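Long-range contacts in fumarate lyase (Mesorhizobium sp., PDB 3C8T), which belongs to the fumarate lyase superfamily, a group of largely helical enzymes that assemble as tetramers around a bundle of long helices: residues Asp118-Ile123 with Glu327-Ala332; Ala155-Phe160 with Arg426-Ser431; Glu189-Ser194 with Asp206-Leu211. All coordinates share one frame; numbering follows the deposited sequence.

Contact 1: residues Asp118-Ile123 with Glu327-Ala332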
loop_
_atom_site.group_PDB
_atom_site.type_symbol
_atom_site.label_atom_id
_atom_site.label_comp_id
_atom_site.label_asym_id
_atom_site.label_seq_id
_atom_site.Cartn_x
_atom_site.Cartn_y
_atom_site.Cartn_z
ATOM N N ASP A 118 14.008 -22.148 9.481
ATOM C CA ASP A 118 12.982 -22.684 10.391
ATOM C C ASP A 118 11.576 -22.129 10.078
ATOM O O ASP A 118 10.616 -22.865 10.108
ATOM C CB ASP A 118 13.333 -22.407 11.864
ATOM C CG ASP A 118 14.665 -23.060 12.303
ATOM O OD1 ASP A 118 15.243 -23.867 11.524
ATOM O OD2 ASP A 118 15.134 -22.751 13.436
ATOM N N GLY A 119 11.468 -20.819 9.824
ATOM C CA GLY A 119 10.185 -20.201 9.436
ATOM C C GLY A 119 9.553 -20.874 8.211
ATOM O O GLY A 119 8.360 -21.126 8.175
ATOM N N LEU A 120 10.359 -21.154 7.203
ATOM C CA LEU A 120 9.851 -21.751 5.989
ATOM C C LEU A 120 9.448 -23.226 6.197
ATOM O O LEU A 120 8.537 -23.700 5.518
ATOM C CB LEU A 120 10.866 -21.610 4.833
ATOM C CG LEU A 120 10.906 -20.255 4.108
ATOM C CD1 LEU A 120 12.028 -20.314 3.090
ATOM C CD2 LEU A 120 9.582 -19.937 3.410
ATOM N N ALA A 121 10.100 -23.932 7.120
ATOM C CA ALA A 121 9.697 -25.328 7.403
ATOM C C ALA A 121 8.346 -25.363 8.094
ATOM O O ALA A 121 7.520 -26.249 7.817
ATOM C CB ALA A 121 10.776 -26.112 8.228
ATOM N N LEU A 122 8.107 -24.386 8.962
ATOM C CA LEU A 122 6.824 -24.274 9.632
ATOM C C LEU A 122 5.715 -23.822 8.657
ATOM O O LEU A 122 4.600 -24.355 8.682
ATOM C CB LEU A 122 6.941 -23.338 10.851
ATOM C CG LEU A 122 5.646 -23.009 11.589
ATOM C CD1 LEU A 122 4.865 -24.323 11.995
ATOM C CD2 LEU A 122 5.985 -22.146 12.832
ATOM N N ILE A 123 6.010 -22.843 7.804
ATOM C CA ILE A 123 5.078 -22.473 6.731
ATOM C C ILE A 123 4.734 -23.674 5.825
ATOM O O ILE A 123 3.573 -23.921 5.527
ATOM C CB ILE A 123 5.639 -21.304 5.862
ATOM C CG1 ILE A 123 5.738 -20.011 6.687
ATOM C CG2 ILE A 123 4.808 -21.126 4.596
ATOM C CD1 ILE A 123 4.410 -19.477 7.260
ATOM N N GLU A 327 7.286 -10.278 11.438
ATOM C CA GLU A 327 5.835 -10.141 11.544
ATOM C C GLU A 327 5.093 -10.740 10.338
ATOM O O GLU A 327 4.062 -11.356 10.506
ATOM C CB GLU A 327 5.451 -8.671 11.749
ATOM C CG GLU A 327 5.984 -8.095 13.056
ATOM C CD GLU A 327 5.744 -6.581 13.172
ATOM O OE1 GLU A 327 4.660 -6.103 12.728
ATOM O OE2 GLU A 327 6.628 -5.867 13.726
ATOM N N GLY A 328 5.605 -10.559 9.121
ATOM C CA GLY A 328 5.040 -11.275 7.938
ATOM C C GLY A 328 4.950 -12.767 8.237
ATOM O O GLY A 328 3.919 -13.395 7.958
ATOM N N PHE A 329 6.014 -13.331 8.831
ATOM C CA PHE A 329 6.061 -14.766 9.168
ATOM C C PHE A 329 5.082 -15.175 10.250
ATOM O O PHE A 329 4.417 -16.185 10.112
ATOM C CB PHE A 329 7.484 -15.247 9.552
ATOM C CG PHE A 329 8.287 -15.811 8.377
ATOM C CD1 PHE A 329 8.113 -17.132 7.955
ATOM C CD2 PHE A 329 9.206 -15.014 7.692
ATOM C CE1 PHE A 329 8.864 -17.660 6.884
ATOM C CE2 PHE A 329 9.929 -15.511 6.595
ATOM C CZ PHE A 329 9.773 -16.842 6.200
ATOM N N ALA A 330 5.028 -14.399 11.327
ATOM C CA ALA A 330 4.164 -14.675 12.450
ATOM C C ALA A 330 2.686 -14.654 12.063
ATOM O O ALA A 330 1.924 -15.571 12.418
ATOM C CB ALA A 330 4.428 -13.661 13.571
ATOM N N VAL A 331 2.275 -13.589 11.372
ATOM C CA VAL A 331 0.894 -13.427 10.921
ATOM C C VAL A 331 0.529 -14.460 9.829
ATOM O O VAL A 331 -0.530 -15.095 9.898
ATOM C CB VAL A 331 0.654 -12.002 10.399
ATOM C CG1 VAL A 331 -0.770 -11.888 9.800
ATOM C CG2 VAL A 331 0.897 -10.962 11.509
ATOM N N ALA A 332 1.395 -14.656 8.835
ATOM C CA ALA A 332 1.049 -15.660 7.834
ATOM C C ALA A 332 0.906 -17.073 8.415
ATOM O O ALA A 332 0.047 -17.831 8.001
ATOM C CB ALA A 332 2.051 -15.650 6.642
#
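F329 reaches from helix 315-344 onto the backbone of G119 and the side chains of L120 and I123 on helix 104-140, and following it outward accounts for most of the contact. The short segments run nearly parallel, 20° apart, and their axes come no closer than 10.7 Å, a gap that the length of one phenylalanine can span. The CB atom of F329 leaves its helix toward the partner. Its first torsion, at -93°, lies well off a staggered position, which suggests that the ring has been turned to fit its neighbours. From CG the ring advances with one side leading. CD1 lies 4.0 Å from the CA of G119 and 3.9 Å from the CG1 of I123. CE1 goes deepest, to 3.5 Å from C of G119, an approach that suits a residue with no side chain on the facing side of its helix. At the far end, CZ meets L120, whose CG is 4.2 Å away. The ring is thus held along CD1, CE1 and CZ by the G119-L120 backbone and two aliphatic side chains.

I123 points toward the partner helix and crosses F329 at about a right angle. CG1 serves the ring, while CD1 of I123 continues past it to lie 4.4 Å from C of A332, one turn further along. The side chains that meet are all apolar, but the ring also rests on the peptide between G119 and L120. L238 of helix 229-255 and M17 of helix 15-20 also pack on F329 and I123. Nearly parallel long helices close to the centre of the chain are characteristic of the central helical bundle of the fumarate lyase superfamily; here the F329 ring fills the gap between two of them.

Contact 2: residues Ala155-Phe160 with Arg426-Ser431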
loop_
_atom_site.group_PDB
_atom_site.type_symbol
_atom_site.label_atom_id
_atom_site.label_comp_id
_atom_site.label_asym_id
_atom_site.label_seq_id
_atom_site.Cartn_x
_atom_site.Cartn_y
_atom_site.Cartn_z
ATOM N N ALA A 155 -25.756 -18.740 -10.448
ATOM C CA ALA A 155 -25.281 -18.829 -11.836
ATOM C C ALA A 155 -25.674 -20.187 -12.451
ATOM O O ALA A 155 -26.686 -20.256 -13.152
ATOM C CB ALA A 155 -23.765 -18.563 -11.913
ATOM N N LEU A 156 -24.912 -21.249 -12.172
ATOM C CA LEU A 156 -25.300 -22.610 -12.529
ATOM C C LEU A 156 -25.003 -23.492 -11.331
ATOM O O LEU A 156 -24.315 -23.050 -10.398
ATOM C CB LEU A 156 -24.523 -23.127 -13.745
ATOM C CG LEU A 156 -24.722 -22.539 -15.153
ATOM C CD1 LEU A 156 -23.788 -23.196 -16.128
ATOM C CD2 LEU A 156 -26.183 -22.656 -15.681
ATOM N N PRO A 157 -25.507 -24.749 -11.333
ATOM C CA PRO A 157 -25.099 -25.643 -10.257
ATOM C C PRO A 157 -23.581 -25.943 -10.220
ATOM O O PRO A 157 -22.963 -26.108 -11.274
ATOM C CB PRO A 157 -25.890 -26.920 -10.561
ATOM C CG PRO A 157 -27.018 -26.474 -11.407
ATOM C CD PRO A 157 -26.475 -25.393 -12.233
ATOM N N VAL A 158 -22.999 -26.027 -9.023
ATOM C CA VAL A 158 -21.645 -26.616 -8.848
ATOM C C VAL A 158 -21.728 -27.654 -7.712
ATOM O O VAL A 158 -22.814 -27.929 -7.238
ATOM C CB VAL A 158 -20.534 -25.533 -8.548
ATOM C CG1 VAL A 158 -20.402 -24.518 -9.701
ATOM C CG2 VAL A 158 -20.741 -24.843 -7.195
ATOM N N THR A 159 -20.618 -28.263 -7.295
ATOM C CA THR A 159 -20.653 -29.041 -6.044
ATOM C C THR A 159 -19.733 -28.375 -5.067
ATOM O O THR A 159 -18.871 -27.597 -5.488
ATOM C CB THR A 159 -20.244 -30.521 -6.230
ATOM O OG1 THR A 159 -18.921 -30.576 -6.734
ATOM C CG2 THR A 159 -21.178 -31.237 -7.201
ATOM N N PHE A 160 -19.924 -28.628 -3.772
ATOM C CA PHE A 160 -19.057 -28.070 -2.776
ATOM C C PHE A 160 -17.617 -28.649 -2.902
ATOM O O PHE A 160 -16.647 -27.943 -2.674
ATOM C CB PHE A 160 -19.612 -28.229 -1.374
ATOM C CG PHE A 160 -18.684 -27.690 -0.312
ATOM C CD1 PHE A 160 -18.468 -26.315 -0.189
ATOM C CD2 PHE A 160 -17.952 -28.557 0.506
ATOM C CE1 PHE A 160 -17.584 -25.801 0.735
ATOM C CE2 PHE A 160 -17.044 -28.052 1.454
ATOM C CZ PHE A 160 -16.859 -26.653 1.565
ATOM N N ARG A 426 -29.977 -30.755 -10.158
ATOM C CA ARG A 426 -29.075 -31.884 -9.853
ATOM C C ARG A 426 -28.567 -32.576 -11.120
ATOM O O ARG A 426 -27.532 -33.249 -11.084
ATOM C CB ARG A 426 -29.733 -32.885 -8.896
ATOM N N ASN A 427 -29.251 -32.369 -12.246
ATOM C CA ASN A 427 -28.881 -33.002 -13.513
ATOM C C ASN A 427 -27.902 -32.205 -14.346
ATOM O O ASN A 427 -27.583 -32.617 -15.455
ATOM C CB ASN A 427 -30.122 -33.321 -14.384
ATOM C CG ASN A 427 -31.038 -34.331 -13.723
ATOM O OD1 ASN A 427 -30.561 -35.260 -13.079
ATOM N ND2 ASN A 427 -32.344 -34.144 -13.848
ATOM N N TYR A 428 -27.419 -31.069 -13.838
ATOM C CA TYR A 428 -26.598 -30.173 -14.680
ATOM C C TYR A 428 -25.262 -29.771 -14.065
ATOM O O TYR A 428 -24.983 -28.581 -13.893
ATOM C CB TYR A 428 -27.422 -28.938 -15.007
ATOM C CG TYR A 428 -27.004 -28.225 -16.262
ATOM C CD1 TYR A 428 -26.922 -28.906 -17.466
ATOM C CD2 TYR A 428 -26.703 -26.851 -16.246
ATOM C CE1 TYR A 428 -26.562 -28.253 -18.617
ATOM C CE2 TYR A 428 -26.351 -26.188 -17.405
ATOM C CZ TYR A 428 -26.270 -26.894 -18.595
ATOM O OH TYR A 428 -25.930 -26.251 -19.791
ATOM N N LEU A 429 -24.430 -30.763 -13.753
ATOM C CA LEU A 429 -23.220 -30.517 -12.978
ATOM C C LEU A 429 -21.958 -30.625 -13.817
ATOM O O LEU A 429 -20.842 -30.335 -13.341
ATOM C CB LEU A 429 -23.167 -31.428 -11.731
ATOM C CG LEU A 429 -24.212 -31.152 -10.612
ATOM C CD1 LEU A 429 -24.197 -32.305 -9.650
ATOM C CD2 LEU A 429 -23.937 -29.835 -9.894
ATOM N N GLY A 430 -22.137 -31.022 -15.071
ATOM C CA GLY A 430 -21.095 -30.966 -16.089
ATOM C C GLY A 430 -19.869 -31.774 -15.745
ATOM O O GLY A 430 -19.974 -32.972 -15.436
ATOM N N SER A 431 -18.703 -31.121 -15.779
ATOM C CA SER A 431 -17.456 -31.788 -15.441
ATOM C C SER A 431 -17.024 -31.581 -13.968
ATOM O O SER A 431 -15.882 -31.877 -13.618
ATOM C CB SER A 431 -16.357 -31.312 -16.393
ATOM O OG SER A 431 -16.520 -31.845 -17.701
HETATM O O HOH W 1 -22.990 -26.778 -13.726
#
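Y428 and L429 send their side chains onto L156, P157 and T159 by different first torsions: Y428 has CG anti to the backbone N (chi1 -156°), whereas L429 has it anti to the carbonyl carbon (chi1 -68°). With these torsions the tyrosine ring lies against L156 and the ring of P157, and the leucine methyls against strand 157-159. CD2 of L156 lies in the plane of the Y428 ring, at its edge, 3.9 Å from CE2. L429 does most of its work through CD2, which is 3.6 Å from the CB of P157 and 3.5 Å from O of V158; its other methyl, CD1, is 4.0 Å from CG2 of T159. A water lies 2.5 Å from O of P157 and 2.7 Å from O of Y428, the first short enough that its exact position is doubtful. The tyrosine hydroxyl bonds to E367, and V158 packs on T196 of the second subunit. Both carbonyl oxygens are acceptors, so they need a donor between them, which the water may supply. The chemistry implies a mainly apolar join between the 426-431 loop and strand 157-159, outermost in the small antiparallel sheet within this chain.

Contact 3: residues Glu189-Ser194 with Asp206-Leu211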
loop_
_atom_site.group_PDB
_atom_site.type_symbol
_atom_site.label_atom_id
_atom_site.label_comp_id
_atom_site.label_asym_id
_atom_site.label_seq_id
_atom_site.Cartn_x
_atom_site.Cartn_y
_atom_site.Cartn_z
ATOM N N GLU A 189 25.323 -14.798 4.627
ATOM C CA GLU A 189 25.910 -13.475 4.385
ATOM C C GLU A 189 27.252 -13.350 5.133
ATOM O O GLU A 189 27.270 -13.363 6.372
ATOM C CB GLU A 189 24.986 -12.336 4.822
ATOM C CG GLU A 189 25.589 -10.971 4.516
ATOM C CD GLU A 189 25.130 -10.433 3.181
ATOM O OE1 GLU A 189 25.885 -10.602 2.221
ATOM O OE2 GLU A 189 24.017 -9.865 3.091
ATOM N N PHE A 190 28.358 -13.251 4.393
ATOM C CA PHE A 190 29.638 -12.934 5.020
ATOM C C PHE A 190 30.520 -12.147 4.061
ATOM O O PHE A 190 31.157 -12.729 3.140
ATOM C CB PHE A 190 30.365 -14.196 5.521
ATOM C CG PHE A 190 31.634 -13.887 6.250
ATOM C CD1 PHE A 190 31.593 -13.318 7.522
ATOM C CD2 PHE A 190 32.869 -14.139 5.646
ATOM C CE1 PHE A 190 32.766 -13.005 8.189
ATOM C CE2 PHE A 190 34.044 -13.828 6.274
ATOM C CZ PHE A 190 34.022 -13.260 7.557
ATOM N N SER A 191 30.522 -10.823 4.234
ATOM C CA SER A 191 31.248 -9.965 3.295
ATOM C C SER A 191 31.948 -8.779 3.927
ATOM O O SER A 191 32.605 -8.024 3.234
ATOM C CB SER A 191 30.335 -9.469 2.169
ATOM O OG SER A 191 29.972 -10.525 1.287
ATOM N N GLY A 192 31.798 -8.595 5.224
ATOM C CA GLY A 192 32.516 -7.539 5.887
ATOM C C GLY A 192 31.959 -6.149 5.630
ATOM O O GLY A 192 30.954 -5.984 4.919
ATOM N N ALA A 193 32.669 -5.153 6.170
ATOM C CA ALA A 193 32.133 -3.813 6.454
ATOM C C ALA A 193 31.620 -3.114 5.218
ATOM O O ALA A 193 30.542 -2.540 5.254
ATOM C CB ALA A 193 33.173 -2.958 7.151
ATOM N N SER A 194 32.354 -3.180 4.111
ATOM C CA SER A 194 31.756 -2.692 2.883
ATOM C C SER A 194 31.630 -3.741 1.799
ATOM O O SER A 194 31.525 -3.398 0.636
ATOM C CB SER A 194 32.410 -1.393 2.364
ATOM O OG SER A 194 33.772 -1.628 2.172
ATOM N N ASP A 206 37.082 -17.839 0.260
ATOM C CA ASP A 206 37.315 -19.145 0.906
ATOM C C ASP A 206 36.565 -19.244 2.236
ATOM O O ASP A 206 35.855 -20.209 2.497
ATOM C CB ASP A 206 38.821 -19.377 1.155
ATOM C CG ASP A 206 39.628 -19.340 -0.106
ATOM O OD1 ASP A 206 39.123 -19.844 -1.144
ATOM O OD2 ASP A 206 40.763 -18.793 -0.072
ATOM N N VAL A 207 36.719 -18.229 3.073
ATOM C CA VAL A 207 35.994 -18.172 4.353
ATOM C C VAL A 207 34.460 -18.234 4.154
ATOM O O VAL A 207 33.769 -19.029 4.793
ATOM C CB VAL A 207 36.380 -16.915 5.125
ATOM C CG1 VAL A 207 35.596 -16.810 6.455
ATOM C CG2 VAL A 207 37.888 -16.905 5.360
ATOM N N GLN A 208 33.964 -17.400 3.240
ATOM C CA GLN A 208 32.528 -17.261 2.952
ATOM C C GLN A 208 31.909 -18.596 2.547
ATOM O O GLN A 208 30.837 -18.980 3.046
ATOM C CB GLN A 208 32.307 -16.197 1.843
ATOM C CG GLN A 208 30.850 -15.894 1.572
ATOM C CD GLN A 208 30.647 -15.093 0.333
ATOM O OE1 GLN A 208 30.466 -15.662 -0.739
ATOM N NE2 GLN A 208 30.672 -13.752 0.453
ATOM N N ARG A 209 32.586 -19.288 1.639
ATOM C CA ARG A 209 32.200 -20.625 1.200
ATOM C C ARG A 209 32.294 -21.701 2.288
ATOM O O ARG A 209 31.388 -22.521 2.429
ATOM C CB ARG A 209 33.062 -21.027 0.009
ATOM C CG ARG A 209 32.750 -20.232 -1.225
ATOM C CD ARG A 209 33.878 -20.344 -2.223
ATOM N NE ARG A 209 33.589 -19.556 -3.424
ATOM C CZ ARG A 209 34.522 -19.164 -4.286
ATOM N NH1 ARG A 209 35.800 -19.472 -4.067
ATOM N NH2 ARG A 209 34.185 -18.444 -5.354
ATOM N N GLU A 210 33.394 -21.716 3.039
ATOM C CA GLU A 210 33.506 -22.613 4.187
ATOM C C GLU A 210 32.400 -22.422 5.220
ATOM O O GLU A 210 31.869 -23.389 5.777
ATOM C CB GLU A 210 34.866 -22.475 4.865
ATOM C CG GLU A 210 35.852 -23.482 4.400
ATOM C CD GLU A 210 35.275 -24.902 4.408
ATOM O OE1 GLU A 210 35.041 -25.466 5.517
ATOM O OE2 GLU A 210 35.053 -25.437 3.292
ATOM N N LEU A 211 32.085 -21.164 5.483
ATOM C CA LEU A 211 31.046 -20.777 6.421
ATOM C C LEU A 211 29.657 -21.242 5.970
ATOM O O LEU A 211 28.880 -21.712 6.776
ATOM C CB LEU A 211 31.085 -19.266 6.637
ATOM C CG LEU A 211 30.024 -18.639 7.539
ATOM C CD1 LEU A 211 30.198 -19.143 8.931
ATOM C CD2 LEU A 211 30.170 -17.131 7.514
#
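Q208 and F190 make the polar link of this contact. NE2 of Q208 donates to the backbone O of F190 at 2.9 Å, almost straight at 173°. The acceptor lies in the plane of the glutamine amide, but the donor stands above the carbonyl plane, 41° out of it, so the bond is well aligned at the donor's end and tilted at the acceptor's. CG of Q208 anti to the backbone N (chi1 -175°), with the chain extended beyond it, carries the amide across to the loop.

The apolar part centres on the F190 side chain, which is directed at helix 204-215. Its CE2 is close to CG1 of V207, at 3.4 Å, while its CB meets CD2 of L211 at 3.6 Å, so the two helix residues share the side chain between its outer and inner ends. L37 of helix 23-43 also packs on F190 and V207.

The loop has further polar bonds outside the two segments: the backbone N atoms of S191 and G192 bond to D106, and OG of S191 to T223. V207, Q208 and L211 form one face of a helix, and the arrangement is that of an irregular loop packed against the short helix that follows it, near one end of the elongated lyase fold.

All three contacts are buried, but at different depths in the fold. Contact 1 lies about 9 Å from the centre of the chain and joins two long bundle helices by apolar side-chain packing, partly against backbone; the centres of contacts 2 and 3 lie about 30 and 32 Å out, on opposite sides of that centre and about 60 Å apart. Toward these ends a loop meets a short strand in contact 2 and a helix in contact 3, and backbone carbonyls find polar partners, a glutamine amide in contact 3 and possibly a water in contact 2. The two distant contacts meet in the assembly: L156 of contact 2 packs against A193 and S194 of contact 3 in the second subunit.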